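Local coordinates for protein alpha-ketoglutarate-dependent non-heme iron oxygenase EasH (PDB 5M0T) that probably uses iron(II) and 2-oxoglutarate to catalyse an oxidative step in the biosynthesis of the ergot alkaloid cycloclavine, at residues R133-I138 with T205-H210; E150-F155 with P226-S231; V171-H176 with T190-V195. All coordinates share one frame; numbering follows the deposited sequence.

Interaction 1 (R133-I138 with T205-H210); sequences REHDGI and TGKTLH. With FE2 (Fe (II) ion), chain C; AKG (2-oxoglutaric acid), chain D.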
loop_
_atom_site.group_PDB
_atom_site.type_symbol
_atom_site.label_atom_id
_atom_site.label_comp_id
_atom_site.label_asym_id
_atom_site.label_seq_id
_atom_site.Cartn_x
_atom_site.Cartn_y
_atom_site.Cartn_z
ATOM N N ARG A 133 10.440 16.655 1.639
ATOM C CA ARG A 133 9.119 16.423 1.061
ATOM C C ARG A 133 8.598 15.129 1.641
ATOM O O ARG A 133 9.339 14.140 1.733
ATOM C CB ARG A 133 9.205 16.325 -0.460
ATOM C CG ARG A 133 9.571 17.647 -1.105
ATOM C CD ARG A 133 9.460 17.592 -2.611
ATOM N NE ARG A 133 9.688 18.912 -3.180
ATOM C CZ ARG A 133 10.883 19.439 -3.450
ATOM N NH1 ARG A 133 12.018 18.765 -3.198
ATOM N NH2 ARG A 133 10.943 20.668 -3.972
ATOM N N GLU A 134 7.328 15.131 2.032
ATOM C CA GLU A 134 6.753 13.985 2.727
ATOM C C GLU A 134 6.649 12.754 1.810
ATOM O O GLU A 134 6.743 11.629 2.304
ATOM C CB GLU A 134 5.400 14.336 3.364
ATOM C CG GLU A 134 5.231 13.771 4.785
ATOM C CD GLU A 134 5.884 14.620 5.887
ATOM O OE1 GLU A 134 7.126 14.612 6.042
ATOM O OE2 GLU A 134 5.143 15.307 6.632
ATOM N N HIS A 135 6.518 12.955 0.492
ATOM C CA HIS A 135 6.419 11.829 -0.451
ATOM C C HIS A 135 7.706 11.012 -0.624
ATOM O O HIS A 135 7.689 9.962 -1.257
ATOM C CB HIS A 135 5.805 12.271 -1.804
ATOM C CG HIS A 135 6.768 12.844 -2.801
ATOM N ND1 HIS A 135 6.387 13.124 -4.097
ATOM C CD2 HIS A 135 8.087 13.157 -2.726
ATOM C CE1 HIS A 135 7.430 13.581 -4.769
ATOM N NE2 HIS A 135 8.469 13.611 -3.959
ATOM N N ASP A 136 8.821 11.481 -0.064
ATOM C CA ASP A 136 10.068 10.702 -0.105
ATOM C C ASP A 136 10.049 9.456 0.789
ATOM O O ASP A 136 10.968 8.671 0.749
ATOM C CB ASP A 136 11.283 11.604 0.167
ATOM C CG ASP A 136 11.573 12.570 -0.983
ATOM O OD1 ASP A 136 11.544 12.138 -2.156
ATOM O OD2 ASP A 136 11.857 13.754 -0.730
ATOM N N GLY A 137 8.983 9.265 1.573
ATOM C CA GLY A 137 8.708 7.983 2.214
ATOM C C GLY A 137 8.290 6.862 1.261
ATOM O O GLY A 137 8.286 5.700 1.659
ATOM N N ILE A 138 7.920 7.204 0.022
ATOM C CA ILE A 138 7.503 6.250 -0.998
ATOM C C ILE A 138 8.547 6.237 -2.130
ATOM O O ILE A 138 8.729 7.253 -2.791
ATOM C CB ILE A 138 6.143 6.665 -1.583
ATOM C CG1 ILE A 138 5.071 6.719 -0.493
ATOM C CG2 ILE A 138 5.731 5.745 -2.736
ATOM C CD1 ILE A 138 3.848 7.526 -0.924
ATOM N N THR A 205 0.830 19.331 0.591
ATOM C CA THR A 205 0.959 18.071 -0.114
ATOM C C THR A 205 2.308 17.439 0.193
ATOM O O THR A 205 3.198 18.098 0.715
ATOM C CB THR A 205 0.904 18.240 -1.641
ATOM O OG1 THR A 205 2.113 18.864 -2.108
ATOM C CG2 THR A 205 -0.378 19.042 -2.073
ATOM N N GLY A 206 2.469 16.181 -0.201
ATOM C CA GLY A 206 3.727 15.469 -0.056
ATOM C C GLY A 206 4.835 15.971 -0.966
ATOM O O GLY A 206 5.931 15.435 -0.914
ATOM N N LYS A 207 4.550 16.970 -1.808
ATOM C CA LYS A 207 5.509 17.532 -2.734
ATOM C C LYS A 207 6.088 18.849 -2.272
ATOM O O LYS A 207 6.958 19.373 -2.921
ATOM C CB LYS A 207 4.848 17.703 -4.096
ATOM C CG LYS A 207 4.430 16.375 -4.682
ATOM C CD LYS A 207 3.698 16.548 -5.992
ATOM C CE LYS A 207 4.557 16.316 -7.180
ATOM N NZ LYS A 207 3.714 16.160 -8.391
ATOM N N THR A 208 5.624 19.364 -1.141
ATOM C CA THR A 208 6.027 20.666 -0.653
ATOM C C THR A 208 7.092 20.521 0.432
ATOM O O THR A 208 6.911 19.761 1.389
ATOM C CB THR A 208 4.803 21.412 -0.105
ATOM O OG1 THR A 208 3.816 21.546 -1.154
ATOM C CG2 THR A 208 5.173 22.781 0.430
ATOM N N LEU A 209 8.192 21.264 0.271
ATOM C CA LEU A 209 9.297 21.272 1.228
ATOM C C LEU A 209 8.856 21.902 2.535
ATOM O O LEU A 209 8.278 22.977 2.540
ATOM C CB LEU A 209 10.517 22.035 0.700
ATOM C CG LEU A 209 11.357 21.313 -0.353
ATOM C CD1 LEU A 209 12.305 22.291 -1.035
ATOM C CD2 LEU A 209 12.134 20.132 0.244
ATOM N N HIS A 210 9.114 21.204 3.627
ATOM C CA HIS A 210 8.719 21.641 4.945
ATOM C C HIS A 210 9.614 20.986 6.003
ATOM O O HIS A 210 10.328 20.034 5.710
ATOM C CB HIS A 210 7.271 21.222 5.206
ATOM C CG HIS A 210 7.127 19.752 5.396
ATOM N ND1 HIS A 210 7.008 18.873 4.345
ATOM C CD2 HIS A 210 7.181 18.999 6.515
ATOM C CE1 HIS A 210 6.966 17.638 4.814
ATOM N NE2 HIS A 210 7.090 17.684 6.130
HETATM FE FE FE2 C . 7.628 16.205 7.182
HETATM C C1 AKG D . 7.636 15.193 9.560
HETATM O O1 AKG D . 7.578 14.628 8.468
HETATM O O2 AKG D . 8.017 14.612 10.673
HETATM C C2 AKG D . 7.254 16.666 9.762
HETATM O O5 AKG D . 7.289 17.401 8.793
HETATM C C3 AKG D . 6.818 17.177 11.111
HETATM C C4 AKG D . 6.627 18.685 11.131
HETATM C C5 AKG D . 6.222 19.242 12.469
HETATM O O3 AKG D . 5.874 18.368 13.384
HETATM O O4 AKG D . 6.214 20.434 12.672
HETATM O O HOH W 1 5.803 17.428 1.819
#
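E134 and H210 converge on the iron(II) ion, E134 OE1 at 2.0 Å and H210 NE2 at 1.9 Å. With H132 they form the facial triad of two histidines and one carboxylate known from this oxygenase family, and 2-oxoglutarate adds O1 and O5 as a chelate. The E134 carboxylate stands nearly perpendicular to the imidazole (planes 85° apart), its OE1 lying at the ring edge. Histidine suits this place because its two nitrogens share the work: while NE2 holds the metal, ND1 donates an almost straight bond (177°) to T208 O at 3.1 Å, which fixes the rotation of the ring.

Packing is close at G206, a glycine that lets H135 come down onto the turn, H135 CB 3.3 Å from G206 O. That oxygen takes the H135 N-H on a lone pair, 2.9 Å from H135 N. A water accepts from E134 N and donates to T205 O and T208 O, satisfying buried backbone groups. R133, extended from CG to NE, gives K207 O a 2.8 Å bond from NE, while L209 CG sits 3.6 Å above the centre of the guanidinium plane; NH2 continues to S175 O. The looser side lies toward D136 and G137, both partly exposed and making no contact with 205-210. K207 offers H135 ND1 only its CG, at 3.8 Å, then bends at chi3 (100°) to carry NZ to the carbonyls of R146 and S148.

The 3-10 turn 134-137 leads into helix 139-144, and the 205-210 loop links strand 201-205 to strand 210-211, with M152 of strand 152-158 and I228 of strand 222-231 packed against E134.

Interaction 2 (E150-F155 with P226-S231); sequences ESMLNF and PLIMQS
M152 pairs with Q230, and N154 with I228, where strands 152-158 and 222-231 run antiparallel as neighbours in the major sheet of the double-stranded beta-helix, the cupin-type fold of this family. These are the non-hydrogen-bonded pairs; L153 with M229 and F155 with L227 are the hydrogen-bonded ones, and S231 N to S151 O extends the pairing. The short strand axes come within 4.5 Å at 157°.

The M152 side chain can be followed outward. Its CG is anti to the carbonyl carbon (chi1 -62°) and the chain is extended beyond, which keeps it alongside Q230, pointing the same way. CB packs 4.0 Å from I228 CG2; CG passes 3.9 Å from Q230 OE1; SD lies against the E134 backbone; and the CE methyl ends 3.2 Å from Q230 OE1. An unbranched, flexible methionine suits this slot between a polar amide and an aliphatic neighbour. Q230 is itself anchored beyond the pair, NE2 donating to T235 O.

On the same face N154 lays its amide against I228, ND2 being 3.6 Å from I228 CG1, while ND2 also makes a weak bond to E134 OE2. Asparagine thus brings an N-H donor to the metal ligand from within a strand, and the branched isoleucine lies along the amide, crossing it at a slant. L153, F155, L227 and M229 occupy the other face, where helix 95-105 covers L153, F155 and M229, a place for large apolar groups. There F155 CE1 comes 4.2 Å from M229 CG, and the F155 ring turns its edge to L227 O, which also accepts from F155 N at 2.8 Å.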
loop_
_atom_site.group_PDB
_atom_site.type_symbol
_atom_site.label_atom_id
_atom_site.label_comp_id
_atom_site.label_asym_id
_atom_site.label_seq_id
_atom_site.Cartn_x
_atom_site.Cartn_y
_atom_site.Cartn_z
ATOM N N GLU A 150 0.149 12.889 -6.999
ATOM C CA GLU A 150 -0.091 13.291 -5.632
ATOM C C GLU A 150 -0.297 12.020 -4.838
ATOM O O GLU A 150 -1.048 11.131 -5.257
ATOM C CB GLU A 150 -1.309 14.207 -5.527
ATOM C CG GLU A 150 -1.151 15.564 -6.225
ATOM C CD GLU A 150 -0.087 16.463 -5.588
ATOM O OE1 GLU A 150 0.328 16.236 -4.425
ATOM O OE2 GLU A 150 0.339 17.425 -6.254
ATOM N N SER A 151 0.432 11.917 -3.732
ATOM C CA SER A 151 0.432 10.720 -2.888
ATOM C C SER A 151 0.019 10.987 -1.458
ATOM O O SER A 151 -0.560 10.129 -0.830
ATOM C CB SER A 151 1.842 10.100 -2.869
ATOM O OG SER A 151 2.781 11.047 -2.410
ATOM N N MET A 152 0.338 12.164 -0.936
ATOM C CA MET A 152 0.087 12.483 0.456
ATOM C C MET A 152 -0.493 13.874 0.624
ATOM O O MET A 152 -0.231 14.771 -0.177
ATOM C CB MET A 152 1.388 12.411 1.235
ATOM C CG MET A 152 2.030 11.048 1.236
ATOM S SD MET A 152 3.587 11.089 2.118
ATOM C CE MET A 152 3.847 9.350 2.452
ATOM N N LEU A 153 -1.274 14.028 1.681
ATOM C CA LEU A 153 -1.823 15.310 2.087
ATOM C C LEU A 153 -1.724 15.384 3.607
ATOM O O LEU A 153 -2.345 14.567 4.289
ATOM C CB LEU A 153 -3.293 15.430 1.664
ATOM C CG LEU A 153 -3.955 16.793 1.873
ATOM C CD1 LEU A 153 -3.094 17.946 1.350
ATOM C CD2 LEU A 153 -5.328 16.791 1.208
ATOM N N ASN A 154 -0.964 16.361 4.115
ATOM C CA ASN A 154 -0.727 16.528 5.558
ATOM C C ASN A 154 -1.547 17.664 6.155
ATOM O O ASN A 154 -1.327 18.823 5.836
ATOM C CB ASN A 154 0.758 16.792 5.832
ATOM C CG ASN A 154 1.128 16.622 7.301
ATOM O OD1 ASN A 154 0.307 16.829 8.207
ATOM N ND2 ASN A 154 2.372 16.227 7.544
ATOM N N PHE A 155 -2.474 17.323 7.045
ATOM C CA PHE A 155 -3.210 18.310 7.827
ATOM C C PHE A 155 -2.475 18.426 9.142
ATOM O O PHE A 155 -2.645 17.575 10.000
ATOM C CB PHE A 155 -4.644 17.848 8.098
ATOM C CG PHE A 155 -5.489 17.693 6.859
ATOM C CD1 PHE A 155 -5.375 16.563 6.064
ATOM C CD2 PHE A 155 -6.456 18.645 6.533
ATOM C CE1 PHE A 155 -6.167 16.404 4.938
ATOM C CE2 PHE A 155 -7.252 18.495 5.403
ATOM C CZ PHE A 155 -7.112 17.374 4.609
ATOM N N PRO A 226 0.382 16.272 13.093
ATOM C CA PRO A 226 0.328 15.863 11.693
ATOM C C PRO A 226 -0.667 14.742 11.476
ATOM O O PRO A 226 -0.664 13.771 12.210
ATOM C CB PRO A 226 1.751 15.354 11.407
ATOM C CG PRO A 226 2.315 15.043 12.754
ATOM C CD PRO A 226 1.753 16.130 13.621
ATOM N N LEU A 227 -1.514 14.890 10.470
ATOM C CA LEU A 227 -2.439 13.858 10.080
ATOM C C LEU A 227 -2.286 13.727 8.577
ATOM O O LEU A 227 -2.646 14.645 7.822
ATOM C CB LEU A 227 -3.858 14.269 10.502
ATOM C CG LEU A 227 -5.025 13.303 10.322
ATOM C CD1 LEU A 227 -6.245 13.906 11.011
ATOM C CD2 LEU A 227 -5.333 13.031 8.851
ATOM N N ILE A 228 -1.744 12.595 8.135
ATOM C CA ILE A 228 -1.376 12.436 6.730
ATOM C C ILE A 228 -2.288 11.431 6.041
ATOM O O ILE A 228 -2.322 10.251 6.404
ATOM C CB ILE A 228 0.106 12.056 6.572
ATOM C CG1 ILE A 228 0.976 12.924 7.493
ATOM C CG2 ILE A 228 0.536 12.210 5.128
ATOM C CD1 ILE A 228 2.465 12.628 7.437
ATOM N N MET A 229 -3.039 11.919 5.052
ATOM C CA MET A 229 -3.843 11.062 4.172
ATOM C C MET A 229 -3.032 10.737 2.933
ATOM O O MET A 229 -2.196 11.523 2.493
ATOM C CB MET A 229 -5.151 11.751 3.769
ATOM C CG MET A 229 -5.978 12.227 4.947
ATOM S SD MET A 229 -6.385 10.931 6.120
ATOM C CE MET A 229 -7.445 9.881 5.135
ATOM N N GLN A 230 -3.328 9.583 2.353
ATOM C CA GLN A 230 -2.540 9.041 1.267
ATOM C C GLN A 230 -3.393 8.321 0.234
ATOM O O GLN A 230 -4.403 7.717 0.567
ATOM C CB GLN A 230 -1.522 8.088 1.884
ATOM C CG GLN A 230 -0.697 7.234 0.946
ATOM C CD GLN A 230 0.473 6.613 1.694
ATOM O OE1 GLN A 230 1.347 7.318 2.190
ATOM N NE2 GLN A 230 0.458 5.304 1.822
ATOM N N SER A 231 -2.958 8.402 -1.014
ATOM C CA SER A 231 -3.486 7.590 -2.117
ATOM C C SER A 231 -3.553 6.095 -1.752
ATOM O O SER A 231 -2.557 5.512 -1.309
ATOM C CB SER A 231 -2.597 7.792 -3.365
ATOM O OG SER A 231 -2.876 6.838 -4.364
#

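Interaction 3 (V171-H176 with T190-V195); sequences VLPGSH and TAIPAV
V171 and I192 face each other as an antiparallel hydrogen-bonded pair, their side chains on one face of the small sheet 192-193, 170-171 and 210-211. Two backbone bonds hold them: V171 N to I192 O at 2.9 Å and I192 N to V171 O at 3.0 Å. Both residues are beta-branched, a shape that suits extended backbone. V171 turns CG2 toward the partner carbonyl, 3.7 Å from I192 O, whereas I192, with CG1 anti to its carbonyl carbon (chi1 -58°), sends CD1 to the proline.

There the P173 ring and the I192 side chain cross at about a right angle, CD1 of I192 resting 3.8 Å from P173 CD and nearly as close to CG. The proline offers a rigid hydrocarbon surface, and its ring, like V171, also packs on V33. L172 reaches A191 instead: its CD2 approaches A191 CB at 3.9 Å, while the same CB lies 3.6 Å from V171 O. Alanine fits because its methyl, directed toward 171-176, meets both the leucine and the V171 carbonyl.

P173 and G174 are the central residues of a type II turn from L172 to S175. G174 takes a positive phi (96°) there, natural for glycine. L172 O accepts both S175 N, the bond that closes the turn, and S175 OG at 2.7 Å, in the carbonyl plane; OG in turn accepts from L209 N.

The hydrogen bonds across the interface are thus both between backbones, and the side chains that meet, L172 with A191 and P173 with I192, do so through hydrocarbon. The join should therefore depend on shape and strand pairing rather than on charge, and is probably little affected by ionisation.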
loop_
_atom_site.group_PDB
_atom_site.type_symbol
_atom_site.label_atom_id
_atom_site.label_comp_id
_atom_site.label_asym_id
_atom_site.label_seq_id
_atom_site.Cartn_x
_atom_site.Cartn_y
_atom_site.Cartn_z
ATOM N N VAL A 171 7.784 26.150 5.906
ATOM C CA VAL A 171 7.300 25.682 4.603
ATOM C C VAL A 171 7.806 26.602 3.512
ATOM O O VAL A 171 8.017 27.771 3.752
ATOM C CB VAL A 171 5.748 25.601 4.537
ATOM C CG1 VAL A 171 5.190 24.681 5.632
ATOM C CG2 VAL A 171 5.108 26.979 4.640
ATOM N N LEU A 172 8.030 26.056 2.324
ATOM C CA LEU A 172 8.390 26.836 1.153
ATOM C C LEU A 172 7.240 26.746 0.146
ATOM O O LEU A 172 7.153 25.774 -0.601
ATOM C CB LEU A 172 9.695 26.329 0.531
ATOM C CG LEU A 172 10.983 26.706 1.272
ATOM C CD1 LEU A 172 12.191 26.013 0.662
ATOM C CD2 LEU A 172 11.214 28.210 1.271
ATOM N N PRO A 173 6.347 27.756 0.140
ATOM C CA PRO A 173 5.289 27.824 -0.863
ATOM C C PRO A 173 5.864 27.826 -2.272
ATOM O O PRO A 173 6.841 28.531 -2.524
ATOM C CB PRO A 173 4.608 29.161 -0.562
ATOM C CG PRO A 173 4.879 29.419 0.859
ATOM C CD PRO A 173 6.233 28.842 1.129
ATOM N N GLY A 174 5.300 27.015 -3.162
ATOM C CA GLY A 174 5.781 26.929 -4.547
ATOM C C GLY A 174 6.760 25.797 -4.806
ATOM O O GLY A 174 7.012 25.479 -5.971
ATOM N N SER A 175 7.305 25.176 -3.744
ATOM C CA SER A 175 8.314 24.102 -3.902
ATOM C C SER A 175 7.765 22.821 -4.530
ATOM O O SER A 175 8.512 22.056 -5.156
ATOM C CB SER A 175 9.052 23.811 -2.589
ATOM O OG SER A 175 8.191 23.482 -1.525
ATOM N N HIS A 176 6.461 22.605 -4.398
ATOM C CA HIS A 176 5.763 21.556 -5.148
ATOM C C HIS A 176 5.850 21.630 -6.685
ATOM O O HIS A 176 5.511 20.657 -7.360
ATOM C CB HIS A 176 4.306 21.455 -4.683
ATOM C CG HIS A 176 3.423 22.550 -5.191
ATOM N ND1 HIS A 176 3.683 23.888 -4.982
ATOM C CD2 HIS A 176 2.276 22.501 -5.910
ATOM C CE1 HIS A 176 2.745 24.616 -5.553
ATOM N NE2 HIS A 176 1.878 23.798 -6.121
ATOM N N THR A 190 15.498 29.824 5.929
ATOM C CA THR A 190 14.983 30.606 4.794
ATOM C C THR A 190 13.478 30.370 4.559
ATOM O O THR A 190 12.855 31.121 3.810
ATOM C CB THR A 190 15.706 30.292 3.463
ATOM O OG1 THR A 190 15.378 28.967 3.030
ATOM C CG2 THR A 190 17.229 30.454 3.591
ATOM N N ALA A 191 12.917 29.321 5.160
ATOM C CA ALA A 191 11.505 28.968 4.971
ATOM C C ALA A 191 10.589 29.744 5.913
ATOM O O ALA A 191 11.039 30.334 6.887
ATOM C CB ALA A 191 11.296 27.464 5.120
ATOM N N ILE A 192 9.297 29.736 5.608
ATOM C CA ILE A 192 8.311 30.560 6.312
ATOM C C ILE A 192 7.675 29.732 7.433
ATOM O O ILE A 192 7.136 28.662 7.178
ATOM C CB ILE A 192 7.201 31.052 5.359
ATOM C CG1 ILE A 192 7.809 31.848 4.197
ATOM C CG2 ILE A 192 6.181 31.907 6.124
ATOM C CD1 ILE A 192 6.879 32.038 3.017
ATOM N N PRO A 193 7.740 30.216 8.679
ATOM C CA PRO A 193 7.081 29.468 9.741
ATOM C C PRO A 193 5.556 29.654 9.694
ATOM O O PRO A 193 5.083 30.750 9.408
ATOM C CB PRO A 193 7.686 30.062 11.016
ATOM C CG PRO A 193 8.066 31.445 10.654
ATOM C CD PRO A 193 8.385 31.443 9.176
ATOM N N ALA A 194 4.809 28.586 9.950
ATOM C CA ALA A 194 3.339 28.661 9.937
ATOM C C ALA A 194 2.879 29.121 11.319
ATOM O O ALA A 194 2.570 28.325 12.215
ATOM C CB ALA A 194 2.718 27.326 9.550
ATOM N N VAL A 195 2.860 30.432 11.486
ATOM C CA VAL A 195 2.440 31.036 12.743
ATOM C C VAL A 195 0.923 30.848 12.880
ATOM O O VAL A 195 0.182 31.201 11.973
ATOM C CB VAL A 195 2.838 32.520 12.797
ATOM C CG1 VAL A 195 2.284 33.168 14.052
ATOM C CG2 VAL A 195 4.362 32.658 12.762
#

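Overall arrangement
Interactions 1 and 2 lie with their centres 9 Å apart and are joined by G206 N, which reaches M152 O at 3.0 Å; N154 also approaches the metal ligand E134, ND2 to OE2 at 3.1 Å. The strand pair lies beside the metal-bearing loops, with N154 in the second shell. Interaction 3, centred 13 Å from interaction 1, joins both segments of that contact through S175: OG bonds to L209 N at 2.9 Å, just before H210, and O to R133 NH2 at 3.0 Å. Its V171 side chain is about 8 Å from 2-oxoglutarate. Interactions 2 and 3 do not touch, their centres being 17 Å apart, so interaction 1 connects them.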